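Local coordinates for putative curved DNA-binding protein (Chaetomium thermophilum var. thermophilum DSM 1495, PDB 4IPA) that is probably an Arx1-type ribosome-biogenesis factor with a methionine aminopeptidase-like fold, and may also bind DNA, at residues L26-T31 and K70-K75; C47-K52 and A137-D142; D144-R149 and L367-T372; G256-S261 and T334-N339; L283-S288 and V319-R324. All blocks are in the same frame, centred on the assembly; numbering follows the deposited sequence.

Interaction 1: residues L26-T31 and K70-K75; sequences LTKYKT and KVYRDK. With SO4 (sulfate ion), chain F.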
# COMPACT_ATOMS: atom_id res chain seq x y z
N LEU A 26 4.91 8.47 17.49
CA LEU A 26 5.11 7.06 17.29
C LEU A 26 3.87 6.28 17.77
O LEU A 26 3.38 5.39 17.08
CB LEU A 26 6.36 6.62 18.02
CG LEU A 26 7.08 5.36 17.54
CD1 LEU A 26 7.09 5.29 16.02
CD2 LEU A 26 8.50 5.32 18.12
N THR A 27 3.36 6.66 18.93
CA THR A 27 2.21 6.01 19.56
C THR A 27 0.90 6.19 18.77
O THR A 27 0.05 5.30 18.76
CB THR A 27 2.03 6.50 21.03
OG1 THR A 27 3.21 6.16 21.78
CG2 THR A 27 0.82 5.85 21.69
N LYS A 28 0.76 7.34 18.11
CA LYS A 28 -0.41 7.59 17.28
C LYS A 28 -0.36 6.76 16.00
O LYS A 28 -1.36 6.18 15.59
CB LYS A 28 -0.56 9.09 16.99
CG LYS A 28 -1.06 9.89 18.19
CD LYS A 28 -0.88 11.40 18.03
CE LYS A 28 -1.49 12.13 19.23
NZ LYS A 28 -1.12 13.58 19.26
N TYR A 29 0.81 6.72 15.36
CA TYR A 29 1.04 5.79 14.26
C TYR A 29 0.72 4.38 14.72
O TYR A 29 0.02 3.64 14.03
CB TYR A 29 2.48 5.85 13.79
CG TYR A 29 2.77 6.92 12.77
CD1 TYR A 29 2.20 6.87 11.51
CD2 TYR A 29 3.62 7.97 13.06
CE1 TYR A 29 2.46 7.83 10.58
CE2 TYR A 29 3.89 8.94 12.13
CZ TYR A 29 3.30 8.86 10.89
OH TYR A 29 3.57 9.82 9.96
N LYS A 30 1.22 4.00 15.89
CA LYS A 30 1.00 2.64 16.39
C LYS A 30 -0.48 2.33 16.66
O LYS A 30 -0.94 1.22 16.43
CB LYS A 30 1.84 2.36 17.64
CG LYS A 30 1.62 0.97 18.22
CD LYS A 30 2.39 -0.08 17.41
CE LYS A 30 2.04 -1.49 17.84
NZ LYS A 30 2.49 -2.47 16.82
N THR A 31 -1.22 3.31 17.17
CA THR A 31 -2.64 3.11 17.40
C THR A 31 -3.33 2.87 16.06
O THR A 31 -4.19 2.01 15.94
CB THR A 31 -3.30 4.33 18.06
OG1 THR A 31 -2.57 4.71 19.22
CG2 THR A 31 -4.73 3.98 18.45
N LYS A 70 -13.64 3.68 19.13
CA LYS A 70 -13.24 3.07 20.39
C LYS A 70 -11.92 3.61 20.94
O LYS A 70 -11.49 3.19 22.01
CB LYS A 70 -13.17 1.55 20.24
CG LYS A 70 -14.53 0.91 19.96
CD LYS A 70 -14.54 -0.60 20.19
CE LYS A 70 -13.71 -1.36 19.17
NZ LYS A 70 -14.30 -2.71 18.89
N VAL A 71 -11.29 4.55 20.24
CA VAL A 71 -10.03 5.11 20.71
C VAL A 71 -10.07 6.64 20.70
O VAL A 71 -11.00 7.22 20.13
CB VAL A 71 -8.81 4.62 19.89
CG1 VAL A 71 -8.71 3.11 19.96
CG2 VAL A 71 -8.91 5.09 18.44
N TYR A 72 -9.06 7.28 21.31
CA TYR A 72 -9.01 8.75 21.41
C TYR A 72 -10.39 9.37 21.45
O TYR A 72 -10.73 10.19 20.59
CB TYR A 72 -8.19 9.37 20.27
CG TYR A 72 -6.73 8.99 20.34
CD1 TYR A 72 -6.32 7.73 19.94
CD2 TYR A 72 -5.77 9.87 20.82
CE1 TYR A 72 -4.99 7.36 20.01
CE2 TYR A 72 -4.43 9.51 20.89
CZ TYR A 72 -4.05 8.24 20.49
OH TYR A 72 -2.72 7.83 20.54
N ARG A 73 -11.18 8.97 22.44
CA ARG A 73 -12.54 9.46 22.62
C ARG A 73 -12.47 10.78 23.35
O ARG A 73 -13.10 11.77 22.96
CB ARG A 73 -13.36 8.47 23.44
CG ARG A 73 -13.48 7.09 22.80
CD ARG A 73 -14.28 6.13 23.66
NE ARG A 73 -13.56 5.76 24.88
CZ ARG A 73 -13.39 4.51 25.28
NH1 ARG A 73 -13.89 3.51 24.57
NH2 ARG A 73 -12.71 4.26 26.40
N ASP A 74 -11.68 10.78 24.42
CA ASP A 74 -11.41 12.00 25.16
C ASP A 74 -10.94 13.08 24.18
O ASP A 74 -10.07 12.85 23.34
CB ASP A 74 -10.33 11.75 26.22
CG ASP A 74 -10.75 10.70 27.25
OD1 ASP A 74 -11.39 9.70 26.86
OD2 ASP A 74 -10.42 10.88 28.44
N LYS A 75 -11.55 14.26 24.29
CA LYS A 75 -11.11 15.42 23.51
C LYS A 75 -11.57 15.40 22.05
O LYS A 75 -12.31 14.52 21.61
CB LYS A 75 -9.59 15.60 23.58
CG LYS A 75 -9.04 15.79 24.99
CD LYS A 75 -7.65 16.42 24.96
CE LYS A 75 -7.23 16.86 26.36
NZ LYS A 75 -5.95 17.63 26.35
S SO4 F . -9.43 6.05 24.96
O1 SO4 F . -9.14 4.62 24.85
O2 SO4 F . -8.17 6.78 24.99
O3 SO4 F . -10.22 6.49 23.82
O4 SO4 F . -10.20 6.33 26.17
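The Tyr-72 ring meets helix 23-46 by its edge: Thr-31 OG1 lies close to the ring plane on one stretch of that edge, and Val-71 CG2, from the ring's own segment, also sits in the plane. Lys-28 CG sits oblique to the ring, 3.5 Å from Tyr-72 OH, and the two side chains cross at about a right angle. A second flat group, the Arg-73 guanidinium, carries O3 of a sulfate ion over one face. That ion probably came from the crystallisation liquor. Arg-73 N donates to sulfate O3 at 3.0 Å, and Arg-73 NH2 adds a weak bond to O4.

Across the contact the polar link is slight. Tyr-72 OH donates to Thr-31 OG1 at 3.4 Å, a weak bond. Thr-31 OG1 stands beside its backbone N (chi1 -52°), which brings it back over the preceding helical turn to give its own proton to Thr-27 O at 2.7 Å. Thr-31 N reaches that same carbonyl oxygen from the opposite face of its plane. The methyl CG2 of Thr-31 meanwhile rests on Tyr-72 CE1 at 3.7 Å. A valine in place of Thr-31 would probably leave the Tyr-72 hydroxyl without its acceptor here and Thr-27 O with one donor fewer.

The amine of Lys-28 turns elsewhere, to Asp-24 and Asp-125, while Ile-124 of strand 115-124 touches Lys-28, Thr-31 and Tyr-72 alike. This is surface packing in the M24 peptidase fold, where the loop between helix 53-69 and strand 79-88 leans on the first turns of helix 23-46.

Interaction 2: residues C47-K52 and A137-D142; sequences CVPGAK and AKNAND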
# COMPACT_ATOMS: atom_id res chain seq x y z
N CYS A 47 -13.06 -12.52 2.55
CA CYS A 47 -12.71 -12.69 1.13
C CYS A 47 -12.75 -14.14 0.67
O CYS A 47 -11.73 -14.70 0.25
CB CYS A 47 -11.36 -12.05 0.81
SG CYS A 47 -11.34 -10.26 1.03
N VAL A 48 -13.93 -14.75 0.74
CA VAL A 48 -14.13 -16.11 0.29
C VAL A 48 -14.75 -16.11 -1.12
O VAL A 48 -15.40 -15.14 -1.52
CB VAL A 48 -15.01 -16.90 1.28
CG1 VAL A 48 -14.44 -16.81 2.70
CG2 VAL A 48 -16.43 -16.38 1.26
N PRO A 49 -14.56 -17.20 -1.87
CA PRO A 49 -15.16 -17.28 -3.21
C PRO A 49 -16.67 -17.03 -3.13
O PRO A 49 -17.32 -17.57 -2.24
CB PRO A 49 -14.88 -18.72 -3.62
CG PRO A 49 -13.59 -19.04 -2.91
CD PRO A 49 -13.75 -18.39 -1.56
N GLY A 50 -17.19 -16.20 -4.04
CA GLY A 50 -18.62 -15.92 -4.07
C GLY A 50 -19.01 -14.62 -3.38
O GLY A 50 -20.09 -14.07 -3.64
N ALA A 51 -18.15 -14.13 -2.49
CA ALA A 51 -18.45 -12.87 -1.79
C ALA A 51 -18.42 -11.71 -2.77
O ALA A 51 -17.57 -11.67 -3.66
CB ALA A 51 -17.48 -12.62 -0.63
N LYS A 52 -19.35 -10.78 -2.60
CA LYS A 52 -19.41 -9.58 -3.39
C LYS A 52 -18.43 -8.54 -2.86
O LYS A 52 -18.49 -8.16 -1.69
CB LYS A 52 -20.83 -9.01 -3.35
CG LYS A 52 -21.90 -9.99 -3.77
CD LYS A 52 -23.29 -9.54 -3.34
CE LYS A 52 -23.68 -8.23 -4.01
NZ LYS A 52 -25.00 -7.74 -3.52
N ALA A 137 -7.79 -16.30 -2.55
CA ALA A 137 -9.20 -16.47 -2.25
C ALA A 137 -9.52 -17.95 -2.08
O ALA A 137 -9.20 -18.77 -2.94
CB ALA A 137 -10.05 -15.85 -3.34
N LYS A 138 -10.15 -18.30 -0.97
CA LYS A 138 -10.45 -19.70 -0.70
C LYS A 138 -11.34 -19.85 0.53
O LYS A 138 -11.46 -18.92 1.32
CB LYS A 138 -9.15 -20.48 -0.49
CG LYS A 138 -8.51 -20.20 0.86
CD LYS A 138 -7.13 -20.84 0.97
CE LYS A 138 -6.34 -20.22 2.11
NZ LYS A 138 -5.97 -18.79 1.83
N ASN A 139 -11.95 -21.02 0.67
CA ASN A 139 -12.75 -21.33 1.85
C ASN A 139 -11.90 -21.85 3.00
O ASN A 139 -10.79 -22.35 2.79
CB ASN A 139 -13.85 -22.33 1.51
CG ASN A 139 -14.91 -21.73 0.63
OD1 ASN A 139 -15.13 -22.17 -0.51
ND2 ASN A 139 -15.58 -20.69 1.13
N ALA A 140 -12.43 -21.74 4.21
CA ALA A 140 -11.71 -22.11 5.41
C ALA A 140 -11.08 -23.48 5.37
O ALA A 140 -9.98 -23.68 5.89
N ASN A 141 -11.76 -24.43 4.73
CA ASN A 141 -11.26 -25.80 4.66
C ASN A 141 -10.65 -26.17 3.31
O ASN A 141 -10.59 -27.34 2.94
CB ASN A 141 -12.36 -26.79 5.05
CG ASN A 141 -12.99 -26.47 6.40
OD1 ASN A 141 -12.33 -26.54 7.44
ND2 ASN A 141 -14.28 -26.14 6.39
N ASP A 142 -10.20 -25.16 2.56
CA ASP A 142 -9.40 -25.42 1.37
C ASP A 142 -7.94 -25.56 1.79
O ASP A 142 -7.54 -25.05 2.84
CB ASP A 142 -9.53 -24.28 0.35
CG ASP A 142 -10.94 -24.13 -0.18
OD1 ASP A 142 -11.74 -25.08 -0.03
OD2 ASP A 142 -11.25 -23.07 -0.75
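Pro-49 packs its ring against the backbone of Lys-138, and this is where the two loops press together most firmly. Its CD atom lies 3.5 Å from Lys-138 C, and CG comes within 3.9 Å of Lys-138 CA, which puts one corner of the pyrrolidine on the peptide chain itself and not on the lysine side chain. Lys-138 sets its CB away from residues 47-52, and its amine bonds back to Val-136 O. Beneath the proline the packing continues into buried ground: Cys-47 O faces Ala-137 CA at 4.0 Å, while the cysteine side chain turns to Ile-56 and Ile-118, and the Ala-137 methyl to Ile-110 and Ile-116.

In the M24 fold this joins the link between helices 23-46 and 53-69 to the loop that leaves strand 127-136. The first is a type II beta turn, Val-48 to Ala-51, closed by Ala-51 N on Val-48 O at 3.1 Å; at Gly-50 the backbone angles would drive any beta carbon into the carbonyl oxygen of Pro-49.

Toward solvent the fit slackens. Val-48 CB is 3.8 Å from Asn-139 ND2, and the amide also passes Pro-49 CD, at 4.0 Å, in simple van der Waals contact. Asn-139 opens a type I turn to Asp-142, and its backbone N donates to Asp-142 OD2 at 2.6 Å, arriving 60° out of the carboxylate plane.

Interaction 3: residues D144-R149 and L367-T372; sequences DVIEGR and LSKFKT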
# COMPACT_ATOMS: atom_id res chain seq x y z
N ASP A 144 -3.98 -25.06 2.27
CA ASP A 144 -3.21 -23.84 2.47
C ASP A 144 -2.14 -23.64 1.40
O ASP A 144 -1.72 -22.52 1.12
CB ASP A 144 -2.57 -23.85 3.86
CG ASP A 144 -3.57 -23.56 4.97
OD1 ASP A 144 -4.42 -22.66 4.78
OD2 ASP A 144 -3.50 -24.23 6.02
N VAL A 145 -1.72 -24.75 0.80
CA VAL A 145 -0.59 -24.75 -0.12
C VAL A 145 -0.80 -23.90 -1.39
O VAL A 145 -1.88 -23.88 -1.97
CB VAL A 145 -0.18 -26.18 -0.51
CG1 VAL A 145 0.78 -26.18 -1.68
CG2 VAL A 145 0.45 -26.88 0.69
N ILE A 146 0.26 -23.20 -1.78
CA ILE A 146 0.28 -22.43 -3.00
C ILE A 146 1.37 -23.01 -3.88
O ILE A 146 2.49 -23.23 -3.44
CB ILE A 146 0.55 -20.97 -2.71
CG1 ILE A 146 -0.50 -20.45 -1.73
CG2 ILE A 146 0.54 -20.16 -3.99
CD1 ILE A 146 -0.02 -19.33 -0.85
N GLU A 147 1.03 -23.28 -5.13
CA GLU A 147 1.99 -23.93 -6.01
C GLU A 147 2.01 -23.27 -7.38
O GLU A 147 1.39 -22.22 -7.58
CB GLU A 147 1.67 -25.43 -6.13
CG GLU A 147 0.18 -25.72 -6.14
CD GLU A 147 -0.17 -27.18 -5.82
OE1 GLU A 147 0.75 -28.03 -5.76
OE2 GLU A 147 -1.37 -27.48 -5.63
N GLY A 148 2.75 -23.89 -8.30
CA GLY A 148 2.83 -23.42 -9.68
C GLY A 148 3.45 -22.03 -9.78
O GLY A 148 4.24 -21.63 -8.93
N ARG A 149 3.06 -21.29 -10.81
CA ARG A 149 3.63 -19.97 -11.02
C ARG A 149 3.04 -18.99 -10.01
O ARG A 149 3.60 -17.91 -9.78
CB ARG A 149 3.39 -19.50 -12.45
CG ARG A 149 3.97 -20.45 -13.48
CD ARG A 149 5.46 -20.19 -13.68
NE ARG A 149 5.68 -18.93 -14.38
CZ ARG A 149 6.42 -17.94 -13.90
NH1 ARG A 149 7.01 -18.07 -12.73
NH2 ARG A 149 6.56 -16.82 -14.60
N LEU A 367 6.29 -19.29 4.79
CA LEU A 367 6.98 -19.65 3.57
C LEU A 367 6.89 -21.14 3.30
O LEU A 367 7.08 -21.57 2.16
CB LEU A 367 8.44 -19.22 3.62
CG LEU A 367 8.67 -17.71 3.69
CD1 LEU A 367 10.14 -17.38 3.91
CD2 LEU A 367 8.14 -17.01 2.44
N SER A 368 6.60 -21.93 4.33
CA SER A 368 6.51 -23.38 4.15
C SER A 368 5.39 -23.76 3.20
O SER A 368 5.40 -24.86 2.65
CB SER A 368 6.34 -24.10 5.49
OG SER A 368 5.05 -23.89 6.04
N LYS A 369 4.42 -22.86 3.00
CA LYS A 369 3.24 -23.13 2.19
C LYS A 369 3.46 -22.95 0.67
O LYS A 369 2.59 -23.32 -0.13
CB LYS A 369 2.05 -22.27 2.65
CG LYS A 369 1.24 -22.84 3.83
CD LYS A 369 0.66 -21.71 4.73
CE LYS A 369 -0.83 -21.34 4.46
NZ LYS A 369 -1.10 -20.49 3.23
N PHE A 370 4.60 -22.38 0.30
CA PHE A 370 4.91 -22.08 -1.11
C PHE A 370 5.73 -23.21 -1.73
O PHE A 370 6.75 -23.63 -1.17
CB PHE A 370 5.65 -20.74 -1.24
CG PHE A 370 4.86 -19.57 -0.76
CD1 PHE A 370 3.80 -19.08 -1.49
CD2 PHE A 370 5.16 -18.97 0.45
CE1 PHE A 370 3.03 -18.01 -1.04
CE2 PHE A 370 4.41 -17.89 0.91
CZ PHE A 370 3.34 -17.41 0.17
N LYS A 371 5.28 -23.70 -2.89
CA LYS A 371 5.91 -24.85 -3.54
C LYS A 371 6.45 -24.51 -4.92
O LYS A 371 5.69 -24.26 -5.87
CB LYS A 371 4.90 -26.00 -3.65
CG LYS A 371 4.25 -26.40 -2.32
CD LYS A 371 5.23 -27.14 -1.42
CE LYS A 371 4.57 -27.70 -0.16
NZ LYS A 371 4.18 -26.63 0.80
N THR A 372 7.77 -24.49 -5.04
CA THR A 372 8.39 -24.17 -6.32
C THR A 372 9.84 -24.62 -6.32
O THR A 372 10.45 -24.80 -5.26
CB THR A 372 8.33 -22.66 -6.64
OG1 THR A 372 9.04 -22.41 -7.85
CG2 THR A 372 8.98 -21.83 -5.53
O HOH W 1 5.74 -23.82 -8.61
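Ile-146 N donates to Lys-369 O at 2.9 Å, and Lys-371 N donates to Ile-146 O, also at 2.9 Å. Ile-146 thus spans the two peptide groups that flank Phe-370. A weaker CA-H...O contact runs from Phe-370 CA to Ile-146 O. Farther on, a water donates to both Gly-148 O and Lys-371 O, bridging the chains where they separate.

Two lysines supply the side-chain polar contacts. Lys-369 curls through three bends until NZ bonds to Asp-144 O at 3.0 Å, approaching from above the carbonyl plane; the carboxylate of the same aspartate is farther off, and its OD1 stays 4.3 Å from NZ, too far for a salt bridge. Lys-371 folds back on its own segment: with a chi2 of -73° and another bend at its far end, the chain brings NZ to Ser-368 O at 2.8 Å, in the carbonyl plane.

Apolar contacts fill in on both flanks. Ile-146 and Phe-370 lie side by side and point the same way, the isoleucine CD1 placed obliquely beside the ring near CE1. Val-145 crosses Lys-371 at about a right angle, Val-145 CG1 lying 3.5 Å from Lys-371 CG.

The two backbone bonds on Ile-146, one to either side of Phe-370, are the pattern of a single parallel beta bridge, here at the surface, tying the lead-in to helix 148-167 to the loop between strand 355-360 and helix 379-386.

Interaction 4: residues G256-S261 and T334-N339; sequences GCSLGS and TGDKDN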
# COMPACT_ATOMS: atom_id res chain seq x y z
N GLY A 256 5.28 -4.42 -5.70
CA GLY A 256 4.36 -5.21 -6.49
C GLY A 256 5.02 -6.04 -7.59
O GLY A 256 5.97 -5.61 -8.25
N CYS A 257 4.52 -7.24 -7.79
CA CYS A 257 5.03 -8.10 -8.84
C CYS A 257 3.92 -8.57 -9.76
O CYS A 257 2.73 -8.50 -9.42
CB CYS A 257 5.78 -9.28 -8.26
SG CYS A 257 7.36 -8.82 -7.56
N SER A 258 4.31 -9.04 -10.92
CA SER A 258 3.36 -9.47 -11.92
C SER A 258 3.85 -10.76 -12.54
O SER A 258 5.06 -10.96 -12.69
CB SER A 258 3.23 -8.38 -12.99
OG SER A 258 2.47 -8.82 -14.08
N LEU A 259 2.91 -11.64 -12.87
CA LEU A 259 3.24 -12.82 -13.66
C LEU A 259 3.45 -12.42 -15.13
O LEU A 259 3.96 -13.21 -15.92
CB LEU A 259 2.19 -13.92 -13.51
CG LEU A 259 2.46 -14.91 -12.38
CD1 LEU A 259 1.26 -15.80 -12.13
CD2 LEU A 259 3.73 -15.75 -12.66
N GLY A 260 3.06 -11.20 -15.47
CA GLY A 260 3.28 -10.66 -16.80
C GLY A 260 4.48 -9.74 -16.85
O GLY A 260 5.40 -9.90 -16.05
N SER A 261 4.46 -8.77 -17.76
CA SER A 261 5.60 -7.89 -17.99
C SER A 261 5.80 -6.87 -16.86
O SER A 261 6.85 -6.22 -16.77
CB SER A 261 5.40 -7.12 -19.30
OG SER A 261 4.89 -7.97 -20.32
N THR A 334 -6.15 1.11 -12.99
CA THR A 334 -5.16 0.45 -13.82
C THR A 334 -5.03 -1.00 -13.39
O THR A 334 -5.37 -1.37 -12.26
CB THR A 334 -3.78 1.11 -13.73
OG1 THR A 334 -3.20 0.83 -12.46
CG2 THR A 334 -3.88 2.63 -13.93
N GLY A 335 -4.52 -1.82 -14.30
CA GLY A 335 -4.31 -3.23 -14.07
C GLY A 335 -3.18 -3.72 -14.95
O GLY A 335 -2.61 -2.97 -15.74
N ASP A 336 -2.84 -5.00 -14.81
CA ASP A 336 -1.72 -5.55 -15.55
C ASP A 336 -1.97 -5.44 -17.06
O ASP A 336 -3.03 -5.85 -17.55
CB ASP A 336 -1.45 -7.00 -15.13
CG ASP A 336 -0.24 -7.57 -15.82
OD1 ASP A 336 0.87 -7.28 -15.35
OD2 ASP A 336 -0.40 -8.27 -16.85
N LYS A 337 -1.00 -4.90 -17.79
CA LYS A 337 -1.16 -4.67 -19.22
C LYS A 337 -1.44 -5.97 -19.95
O LYS A 337 -2.17 -5.99 -20.94
CB LYS A 337 0.07 -3.96 -19.81
CG LYS A 337 0.02 -3.74 -21.33
CD LYS A 337 0.63 -4.90 -22.12
CE LYS A 337 2.16 -5.00 -21.90
NZ LYS A 337 2.77 -6.19 -22.59
N ASP A 338 -0.89 -7.07 -19.45
CA ASP A 338 -1.09 -8.37 -20.08
C ASP A 338 -2.30 -9.10 -19.49
O ASP A 338 -2.60 -10.22 -19.88
CB ASP A 338 0.17 -9.24 -19.89
CG ASP A 338 1.40 -8.63 -20.52
OD1 ASP A 338 1.31 -8.20 -21.70
OD2 ASP A 338 2.46 -8.57 -19.84
N ASN A 339 -2.99 -8.45 -18.55
CA ASN A 339 -4.12 -9.07 -17.87
C ASN A 339 -3.69 -10.27 -17.04
O ASN A 339 -4.47 -11.18 -16.79
CB ASN A 339 -5.21 -9.46 -18.86
CG ASN A 339 -6.06 -8.27 -19.28
OD1 ASN A 339 -7.22 -8.15 -18.88
ND2 ASN A 339 -5.48 -7.38 -20.08
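Ser-258 and Asp-336 reach for each other from two strand ends, both with the first torsion extended: OG of the serine is anti to its own nitrogen (chi1 171°), as is CG of the aspartate. Ser-258 OG donates to Asp-336 OD1 at 2.6 Å, but it comes in from above, 50° out of the carboxylate plane. The same hydroxyl accepts from Gly-260 N at 2.8 Å, an ST turn that curls the chain just after strand 250-258.

The curl presents Ser-261 to the second carboxylate. Asp-338 OD2 is gripped twice by this residue: Ser-261 N, at 2.9 Å, arrives nearly in line with the C-O bond, and Ser-261 OG, at 2.5 Å, takes the syn lone pair. The other oxygen of that carboxylate faces Lys-337, whose chain bends round so that NZ forms a salt bridge with Asp-338 OD1 at 2.6 Å. Gly-260 faces both acids, its CA 3.8 Å from Asp-338 OD2; a beta carbon there would run into oxygens of both Asp-336 and Asp-338.

Asp-336 also starts the type I turn to Asn-339, and its OD2 receives Ala-340 N together with a weak bond from Asp-338 N. Val-342 of the neighbouring strand touches both Ser-258 and Asp-336. The chemistry is that of two carboxylates, each supplied with several donors: serine hydroxyls, backbone N-H groups and, for Asp-338, a lysine. Such surroundings probably stabilise both as anions and fix how they are turned, so that the two turns are clasped by side-chain bonds.

Interaction 5: residues L283-S288 and V319-R324; sequences LKRPTS and VIECVR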
# COMPACT_ATOMS: atom_id res chain seq x y z
N LEU A 283 -14.03 26.34 -6.76
CA LEU A 283 -15.08 25.56 -7.41
C LEU A 283 -16.29 26.42 -7.72
O LEU A 283 -16.74 27.19 -6.88
CB LEU A 283 -15.47 24.37 -6.53
CG LEU A 283 -14.32 23.38 -6.28
CD1 LEU A 283 -14.66 22.44 -5.14
CD2 LEU A 283 -13.96 22.61 -7.57
N LYS A 284 -16.81 26.29 -8.94
CA LYS A 284 -17.96 27.08 -9.36
C LYS A 284 -19.28 26.36 -9.11
O LYS A 284 -20.30 26.99 -8.83
CB LYS A 284 -17.84 27.46 -10.84
CG LYS A 284 -16.64 28.37 -11.12
CD LYS A 284 -16.60 28.83 -12.57
CE LYS A 284 -15.55 29.92 -12.76
NZ LYS A 284 -15.49 30.43 -14.17
N ARG A 285 -19.25 25.04 -9.18
CA ARG A 285 -20.47 24.24 -9.10
C ARG A 285 -20.82 23.89 -7.66
O ARG A 285 -19.97 23.43 -6.90
CB ARG A 285 -20.34 23.00 -9.98
CG ARG A 285 -20.07 23.39 -11.43
CD ARG A 285 -19.78 22.21 -12.33
NE ARG A 285 -20.86 21.23 -12.37
CZ ARG A 285 -21.96 21.34 -13.12
NH1 ARG A 285 -22.16 22.41 -13.89
NH2 ARG A 285 -22.88 20.38 -13.09
N PRO A 286 -22.08 24.11 -7.29
CA PRO A 286 -22.50 23.93 -5.90
C PRO A 286 -22.34 22.49 -5.42
O PRO A 286 -21.99 22.30 -4.27
CB PRO A 286 -23.98 24.34 -5.91
CG PRO A 286 -24.40 24.23 -7.34
CD PRO A 286 -23.19 24.57 -8.15
N THR A 287 -22.57 21.50 -6.27
CA THR A 287 -22.37 20.13 -5.82
C THR A 287 -20.88 19.81 -5.66
O THR A 287 -20.51 18.97 -4.85
CB THR A 287 -23.06 19.09 -6.70
OG1 THR A 287 -24.45 19.41 -6.81
CG2 THR A 287 -22.92 17.71 -6.08
N SER A 288 -20.04 20.49 -6.43
CA SER A 288 -18.61 20.38 -6.24
C SER A 288 -18.20 20.87 -4.86
O SER A 288 -17.50 20.17 -4.12
CB SER A 288 -17.86 21.13 -7.34
OG SER A 288 -18.11 20.51 -8.59
N VAL A 319 -17.57 15.40 -8.18
CA VAL A 319 -16.20 14.94 -8.35
C VAL A 319 -15.57 15.48 -9.64
O VAL A 319 -14.37 15.76 -9.69
CB VAL A 319 -16.05 13.41 -8.30
CG1 VAL A 319 -16.61 12.76 -9.57
CG2 VAL A 319 -14.59 13.05 -8.12
N ILE A 320 -16.39 15.63 -10.67
CA ILE A 320 -15.91 16.07 -11.97
C ILE A 320 -15.11 17.38 -11.89
O ILE A 320 -13.92 17.41 -12.24
CB ILE A 320 -17.07 16.22 -12.97
CG1 ILE A 320 -17.78 14.88 -13.13
CG2 ILE A 320 -16.55 16.79 -14.31
CD1 ILE A 320 -19.00 14.90 -14.06
N GLU A 321 -15.74 18.46 -11.42
CA GLU A 321 -15.03 19.73 -11.30
C GLU A 321 -13.88 19.67 -10.31
O GLU A 321 -12.85 20.33 -10.48
CB GLU A 321 -15.98 20.87 -10.92
CG GLU A 321 -15.31 22.23 -11.08
CD GLU A 321 -16.14 23.39 -10.56
OE1 GLU A 321 -17.07 23.16 -9.76
OE2 GLU A 321 -15.84 24.53 -10.96
N CYS A 322 -14.04 18.89 -9.25
CA CYS A 322 -13.00 18.80 -8.24
C CYS A 322 -11.71 18.22 -8.84
O CYS A 322 -10.61 18.66 -8.50
CB CYS A 322 -13.48 17.97 -7.04
SG CYS A 322 -14.71 18.79 -5.94
N VAL A 323 -11.85 17.23 -9.72
CA VAL A 323 -10.71 16.60 -10.37
C VAL A 323 -10.15 17.51 -11.47
O VAL A 323 -8.94 17.72 -11.57
CB VAL A 323 -11.08 15.24 -11.00
CG1 VAL A 323 -9.93 14.69 -11.88
CG2 VAL A 323 -11.48 14.25 -9.91
N ARG A 324 -11.05 18.04 -12.29
CA ARG A 324 -10.64 18.92 -13.36
C ARG A 324 -9.86 20.09 -12.76
O ARG A 324 -8.84 20.49 -13.29
CB ARG A 324 -11.84 19.40 -14.18
CG ARG A 324 -11.44 20.16 -15.44
CD ARG A 324 -10.72 19.28 -16.48
NE ARG A 324 -11.59 18.22 -17.02
CZ ARG A 324 -12.53 18.41 -17.94
NH1 ARG A 324 -12.75 19.61 -18.46
NH2 ARG A 324 -13.27 17.38 -18.36
O HOH W 2 -18.66 19.02 -10.57
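Glu-321 OE1 accepts from Arg-285 N at 2.9 Å on its syn lone pair and has Ser-288 OG nearby at 3.1 Å. Whether the serine proton goes there is unsettled, because Gly-318 O competes for it. The other carboxylate oxygen, Glu-321 OE2, takes Lys-284 N at 2.8 Å in a nearly straight bond (171° at the hydrogen). One carboxylate therefore holds two successive backbone N-H groups. It gets there on an extended chain, with CG anti to the backbone N (chi1 -168°).

Arg-285 is the N-cap residue of helix 286-299, so an acid projecting from helix 312-324 sits at the positive start of the neighbouring helix, where its charge is likely to be favoured. With an alanine in place of Glu-321, the N-H groups of Lys-284 and Arg-285 would probably lose their acceptor, and a gap would open beside Leu-283.

Leu-283 and Glu-321 run antiparallel alongside one another, Leu-283 CD2 3.8 Å from Glu-321 CG. Behind them Leu-283 CD1 packs on Cys-322 SG at 3.7 Å. A water on the Ser-288 hydroxyl also accepts from Glu-321 N at 3.1 Å.

In the fold
Interactions 1 and 2 lie at opposite ends of the helix pair 23-46 and 53-69, their centres 33 Å apart, and cross along the chain; interaction 2 sets the turn joining the helices against the loop after strand 127-136. Interaction 2 touches interaction 3 where Lys-138 packs on Asp-144, and interaction 3 touches interaction 4 through Arg-149 and Leu-259. These three thus form a chain of touching contacts. Interaction 4 falls within the span that interaction 3 closes, and interaction 5, its centre 48 Å from that of interaction 3, within both. Interaction 3 joins the M24 range to the C-terminal part of the chain, over 200 positions later.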